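Esterase E25 (Uncultured bacterium, PDB 4Q05) hydrolyses ester bonds as a dimeric member of the GTSAG motif subfamily of the bacterial hormone-sensitive lipase family. Local coordinates at residues Leu288-Asp302 against Ser318-His332. Numbering follows the deposited sequence.
With NA (sodium ion), chain D.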
loop_
_atom_site.group_PDB
_atom_site.type_symbol
_atom_site.label_atom_id
_atom_site.label_comp_id
_atom_site.label_asym_id
_atom_site.label_seq_id
_atom_site.Cartn_x
_atom_site.Cartn_y
_atom_site.Cartn_z
ATOM N N LEU A 288 -16.819 5.338 8.732
ATOM C CA LEU A 288 -15.544 5.173 9.427
ATOM C C LEU A 288 -15.108 6.444 10.153
ATOM O O LEU A 288 -14.041 6.481 10.763
ATOM C CB LEU A 288 -14.456 4.722 8.448
ATOM C CG LEU A 288 -14.757 3.413 7.713
ATOM C CD1 LEU A 288 -13.560 2.969 6.874
ATOM C CD2 LEU A 288 -15.124 2.336 8.706
ATOM N N HIS A 289 -15.927 7.490 10.102
ATOM C CA HIS A 289 -15.620 8.678 10.883
ATOM C C HIS A 289 -15.585 8.337 12.366
ATOM O O HIS A 289 -16.367 7.521 12.842
ATOM C CB HIS A 289 -16.641 9.796 10.645
ATOM C CG HIS A 289 -16.566 10.413 9.283
ATOM N ND1 HIS A 289 -17.238 9.896 8.194
ATOM C CD2 HIS A 289 -15.913 11.514 8.837
ATOM C CE1 HIS A 289 -16.999 10.651 7.136
ATOM N NE2 HIS A 289 -16.194 11.635 7.499
ATOM N N GLY A 290 -14.678 8.970 13.100
ATOM C CA GLY A 290 -14.586 8.731 14.526
ATOM C C GLY A 290 -13.716 7.550 14.901
ATOM O O GLY A 290 -13.486 7.302 16.082
ATOM N N PHE A 291 -13.222 6.810 13.914
ATOM C CA PHE A 291 -12.361 5.670 14.236
ATOM C C PHE A 291 -11.105 6.107 14.985
ATOM O O PHE A 291 -10.553 7.172 14.728
ATOM C CB PHE A 291 -11.997 4.858 12.979
ATOM C CG PHE A 291 -12.912 3.680 12.730
ATOM C CD1 PHE A 291 -14.290 3.853 12.670
ATOM C CD2 PHE A 291 -12.394 2.405 12.568
ATOM C CE1 PHE A 291 -15.135 2.770 12.449
ATOM C CE2 PHE A 291 -13.225 1.323 12.342
ATOM C CZ PHE A 291 -14.603 1.505 12.276
ATOM N N PRO A 292 -10.651 5.273 15.923
ATOM C CA PRO A 292 -9.374 5.481 16.600
ATOM C C PRO A 292 -8.246 5.371 15.569
ATOM O O PRO A 292 -8.496 4.882 14.471
ATOM C CB PRO A 292 -9.281 4.278 17.558
ATOM C CG PRO A 292 -10.619 3.635 17.558
ATOM C CD PRO A 292 -11.255 3.971 16.249
ATOM N N PRO A 293 -7.027 5.794 15.924
ATOM C CA PRO A 293 -5.896 5.585 15.012
ATOM C C PRO A 293 -5.804 4.122 14.637
ATOM O O PRO A 293 -5.902 3.258 15.512
ATOM C CB PRO A 293 -4.688 5.990 15.863
ATOM C CG PRO A 293 -5.245 7.049 16.787
ATOM C CD PRO A 293 -6.643 6.575 17.117
ATOM N N THR A 294 -5.604 3.855 13.352
ATOM C CA THR A 294 -5.642 2.499 12.831
ATOM C C THR A 294 -4.351 2.140 12.081
ATOM O O THR A 294 -3.800 2.946 11.328
ATOM C CB THR A 294 -6.867 2.327 11.919
ATOM O OG1 THR A 294 -8.050 2.546 12.693
ATOM C CG2 THR A 294 -6.928 0.926 11.287
ATOM N N PHE A 295 -3.889 0.917 12.308
ATOM C CA PHE A 295 -2.666 0.393 11.724
ATOM C C PHE A 295 -3.114 -0.730 10.803
ATOM O O PHE A 295 -3.822 -1.649 11.243
ATOM C CB PHE A 295 -1.784 -0.135 12.863
ATOM C CG PHE A 295 -0.435 -0.686 12.434
ATOM C CD1 PHE A 295 -0.333 -1.911 11.793
ATOM C CD2 PHE A 295 0.732 -0.008 12.757
ATOM C CE1 PHE A 295 0.908 -2.423 11.441
ATOM C CE2 PHE A 295 1.974 -0.523 12.422
ATOM C CZ PHE A 295 2.060 -1.729 11.762
ATOM N N LEU A 296 -2.730 -0.665 9.529
ATOM C CA LEU A 296 -3.160 -1.682 8.566
ATOM C C LEU A 296 -1.970 -2.300 7.855
ATOM O O LEU A 296 -0.997 -1.627 7.567
ATOM C CB LEU A 296 -4.102 -1.097 7.506
ATOM C CG LEU A 296 -5.354 -0.372 8.008
ATOM C CD1 LEU A 296 -5.085 1.132 8.062
ATOM C CD2 LEU A 296 -6.540 -0.682 7.087
ATOM N N ILE A 297 -2.065 -3.585 7.564
ATOM C CA ILE A 297 -0.968 -4.286 6.919
ATOM C C ILE A 297 -1.499 -5.285 5.904
ATOM O O ILE A 297 -2.540 -5.925 6.113
ATOM C CB ILE A 297 -0.043 -4.963 7.962
ATOM C CG1 ILE A 297 1.074 -5.744 7.264
ATOM C CG2 ILE A 297 -0.823 -5.893 8.850
ATOM C CD1 ILE A 297 2.067 -6.317 8.235
ATOM N N THR A 298 -0.795 -5.390 4.786
ATOM C CA THR A 298 -1.162 -6.311 3.729
ATOM C C THR A 298 0.104 -6.506 2.872
ATOM O O THR A 298 1.201 -6.198 3.323
ATOM C CB THR A 298 -2.366 -5.771 2.911
ATOM O OG1 THR A 298 -2.709 -6.678 1.856
ATOM C CG2 THR A 298 -2.047 -4.398 2.320
ATOM N N GLY A 299 -0.030 -7.028 1.660
ATOM C CA GLY A 299 1.143 -7.228 0.829
ATOM C C GLY A 299 0.751 -7.371 -0.620
ATOM O O GLY A 299 -0.434 -7.447 -0.932
ATOM N N THR A 300 1.746 -7.434 -1.503
ATOM C CA THR A 300 1.487 -7.412 -2.932
ATOM C C THR A 300 0.708 -8.625 -3.420
ATOM O O THR A 300 0.044 -8.556 -4.441
ATOM C CB THR A 300 2.801 -7.316 -3.721
ATOM O OG1 THR A 300 3.676 -8.351 -3.270
ATOM C CG2 THR A 300 3.467 -5.951 -3.492
ATOM N N ARG A 301 0.789 -9.747 -2.708
ATOM C CA ARG A 301 0.117 -10.962 -3.175
ATOM C C ARG A 301 -1.179 -11.252 -2.420
ATOM O O ARG A 301 -1.803 -12.291 -2.609
ATOM C CB ARG A 301 1.066 -12.165 -3.081
ATOM C CG ARG A 301 2.353 -11.948 -3.859
ATOM C CD ARG A 301 3.171 -13.228 -4.014
ATOM N NE ARG A 301 4.388 -12.937 -4.768
ATOM C CZ ARG A 301 5.131 -13.851 -5.379
ATOM N NH1 ARG A 301 4.791 -15.133 -5.320
ATOM N NH2 ARG A 301 6.225 -13.479 -6.042
ATOM N N ASP A 302 -1.585 -10.324 -1.569
ATOM C CA ASP A 302 -2.760 -10.533 -0.731
ATOM C C ASP A 302 -4.030 -10.428 -1.562
ATOM O O ASP A 302 -4.234 -9.427 -2.259
ATOM C CB ASP A 302 -2.779 -9.460 0.345
ATOM C CG ASP A 302 -3.712 -9.782 1.508
ATOM O OD1 ASP A 302 -4.603 -10.659 1.387
ATOM O OD2 ASP A 302 -3.542 -9.124 2.553
ATOM N N SER A 318 -11.769 10.024 6.047
ATOM C CA SER A 318 -12.741 10.273 7.104
ATOM C C SER A 318 -12.056 10.916 8.294
ATOM O O SER A 318 -12.614 10.988 9.391
ATOM C CB SER A 318 -13.445 8.975 7.514
ATOM O OG SER A 318 -14.077 8.386 6.393
ATOM N N GLY A 319 -10.836 11.391 8.072
ATOM C CA GLY A 319 -10.154 12.171 9.082
ATOM C C GLY A 319 -9.545 11.320 10.171
ATOM O O GLY A 319 -9.242 11.808 11.259
ATOM N N VAL A 320 -9.347 10.041 9.882
ATOM C CA VAL A 320 -8.768 9.138 10.869
ATOM C C VAL A 320 -7.264 8.986 10.656
ATOM O O VAL A 320 -6.796 8.927 9.531
ATOM C CB VAL A 320 -9.421 7.747 10.787
ATOM C CG1 VAL A 320 -8.787 6.808 11.789
ATOM C CG2 VAL A 320 -10.942 7.854 11.013
ATOM N N VAL A 321 -6.512 8.921 11.742
ATOM C CA VAL A 321 -5.108 8.562 11.649
ATOM C C VAL A 321 -5.030 7.098 11.239
ATOM O O VAL A 321 -5.533 6.217 11.936
ATOM C CB VAL A 321 -4.388 8.772 12.993
ATOM C CG1 VAL A 321 -2.926 8.347 12.882
ATOM C CG2 VAL A 321 -4.498 10.240 13.435
ATOM N N ALA A 322 -4.446 6.837 10.080
ATOM C CA ALA A 322 -4.305 5.463 9.619
ATOM C C ALA A 322 -2.979 5.296 8.898
ATOM O O ALA A 322 -2.656 6.056 7.983
ATOM C CB ALA A 322 -5.473 5.071 8.721
ATOM N N ASP A 323 -2.205 4.316 9.350
ATOM C CA ASP A 323 -0.890 4.035 8.796
ATOM C C ASP A 323 -0.943 2.728 8.038
ATOM O O ASP A 323 -1.389 1.711 8.577
ATOM C CB ASP A 323 0.144 3.982 9.916
ATOM C CG ASP A 323 0.384 5.351 10.541
ATOM O OD1 ASP A 323 0.156 6.359 9.833
ATOM O OD2 ASP A 323 0.799 5.438 11.726
ATOM N N LEU A 324 -0.508 2.753 6.780
ATOM C CA LEU A 324 -0.560 1.566 5.940
ATOM C C LEU A 324 0.838 0.997 5.688
ATOM O O LEU A 324 1.784 1.745 5.414
ATOM C CB LEU A 324 -1.205 1.897 4.589
ATOM C CG LEU A 324 -1.139 0.741 3.573
ATOM C CD1 LEU A 324 -2.057 -0.426 3.944
ATOM C CD2 LEU A 324 -1.478 1.235 2.169
ATOM N N PHE A 325 0.950 -0.327 5.778
ATOM C CA PHE A 325 2.169 -1.053 5.426
ATOM C C PHE A 325 1.828 -2.156 4.437
ATOM O O PHE A 325 0.958 -2.981 4.695
ATOM C CB PHE A 325 2.825 -1.636 6.682
ATOM C CG PHE A 325 3.239 -0.583 7.662
ATOM C CD1 PHE A 325 2.313 -0.023 8.525
ATOM C CD2 PHE A 325 4.541 -0.124 7.691
ATOM C CE1 PHE A 325 2.689 0.965 9.418
ATOM C CE2 PHE A 325 4.924 0.867 8.579
ATOM C CZ PHE A 325 3.996 1.407 9.444
ATOM N N VAL A 326 2.499 -2.143 3.293
ATOM C CA VAL A 326 2.301 -3.147 2.252
ATOM C C VAL A 326 3.657 -3.785 1.979
ATOM O O VAL A 326 4.606 -3.110 1.589
ATOM C CB VAL A 326 1.776 -2.518 0.944
ATOM C CG1 VAL A 326 1.600 -3.588 -0.144
ATOM C CG2 VAL A 326 0.456 -1.765 1.198
ATOM N N TYR A 327 3.747 -5.088 2.183
ATOM C CA TYR A 327 5.014 -5.783 2.021
ATOM C C TYR A 327 5.093 -6.527 0.707
ATOM O O TYR A 327 4.232 -7.327 0.389
ATOM C CB TYR A 327 5.253 -6.738 3.189
ATOM C CG TYR A 327 5.560 -5.975 4.449
ATOM C CD1 TYR A 327 6.862 -5.571 4.742
ATOM C CD2 TYR A 327 4.548 -5.617 5.323
ATOM C CE1 TYR A 327 7.147 -4.843 5.882
ATOM C CE2 TYR A 327 4.820 -4.891 6.459
ATOM C CZ TYR A 327 6.123 -4.504 6.733
ATOM O OH TYR A 327 6.379 -3.786 7.875
ATOM N N GLU A 328 6.147 -6.246 -0.047
ATOM C CA GLU A 328 6.470 -7.007 -1.245
ATOM C C GLU A 328 6.460 -8.505 -0.933
ATOM O O GLU A 328 7.108 -8.939 0.021
ATOM C CB GLU A 328 7.870 -6.598 -1.715
ATOM C CG GLU A 328 8.434 -7.389 -2.868
ATOM C CD GLU A 328 7.774 -7.028 -4.172
ATOM O OE1 GLU A 328 6.736 -6.326 -4.138
ATOM O OE2 GLU A 328 8.282 -7.451 -5.227
ATOM N N GLY A 329 5.737 -9.281 -1.743
ATOM C CA GLY A 329 5.714 -10.733 -1.643
ATOM C C GLY A 329 4.670 -11.304 -0.694
ATOM O O GLY A 329 4.324 -12.485 -0.763
ATOM N N ILE A 330 4.134 -10.461 0.181
ATOM C CA ILE A 330 3.253 -10.961 1.229
ATOM C C ILE A 330 1.808 -11.173 0.788
ATOM O O ILE A 330 1.176 -10.270 0.209
ATOM C CB ILE A 330 3.343 -10.079 2.485
ATOM C CG1 ILE A 330 4.546 -10.534 3.326
ATOM C CG2 ILE A 330 2.041 -10.115 3.293
ATOM C CD1 ILE A 330 4.540 -10.018 4.761
ATOM N N ALA A 331 1.301 -12.379 1.057
ATOM C CA ALA A 331 -0.090 -12.718 0.793
ATOM C C ALA A 331 -0.888 -12.622 2.086
ATOM O O ALA A 331 -0.340 -12.291 3.130
ATOM C CB ALA A 331 -0.197 -14.127 0.215
ATOM N N HIS A 332 -2.180 -12.938 2.008
ATOM C CA HIS A 332 -3.093 -12.848 3.148
ATOM C C HIS A 332 -2.526 -13.489 4.409
ATOM O O HIS A 332 -2.374 -14.697 4.458
ATOM C CB HIS A 332 -4.392 -13.557 2.792
ATOM C CG HIS A 332 -5.402 -13.578 3.891
ATOM N ND1 HIS A 332 -6.139 -12.467 4.251
ATOM C CD2 HIS A 332 -5.828 -14.590 4.686
ATOM C CE1 HIS A 332 -6.973 -12.797 5.222
ATOM N NE2 HIS A 332 -6.802 -14.077 5.506
HETATM NA NA NA D . 4.556 -0.289 2.287
HETATM O O HOH W 1 -16.448 7.007 6.384
HETATM O O HOH W 2 -12.801 10.834 12.188
HETATM O O HOH W 3 -8.012 8.656 14.391
HETATM O O HOH W 4 -1.482 -10.074 4.438
#
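Phe295 and Phe325 meet where strands 294-299 and 322-327 run parallel at the edge of this chain's sheet. Their ring planes are only 20° apart but slid so far that overlap is slight; CE2 of Phe295 comes within 3.4 Å of CE1 of Phe325. With CG anti to the backbone N (chi1 -178°), the Phe295 ring swings across to its neighbour. Farther along this face, CD1 of Ile297 packs against CE2 of Tyr327, 3.6 Å away. Through the sheet, on the other face, the CG2 methyls of Thr298 and Val326 lie side by side.

Seven backbone hydrogen bonds run from Thr294 N-Val321 O to Thr300 N-Tyr327 O and zip the pair together. Gly299 fits here because a CB would run into the carbonyl oxygens of Tyr327 and Ile330. At the N-terminal end, Ser318 sets its CB squarely over the face of the His289 ring, 3.7 Å from its centroid.

The other end turns polar. Thr300 OG1 takes a 2.7 Å hydrogen bond from Gly329 N and is also bonded to Asp244 of the second subunit, which pairs with Arg301 in a salt bridge. Val326 O and His312 of that subunit share a sodium ion. Asp302 OD2 receives Thr298 OG1 at 2.7 Å on its anti side, well out of the carboxylate plane, and a water that also bonds Ala331 O; OD1 accepts from Leu304 N and merely touches the His332 ring edge. An alanine at Asp302 would probably leave the Thr298 hydroxyl, this water and Leu304 N without their acceptor.

His332 touches Ser206 of the likely nucleophile elbow, though its ND1 is hydrogen-bonded to Thr234 in this model; by position and family, the loops following the two strands probably carry the triad's acid, Asp302, and base, His332.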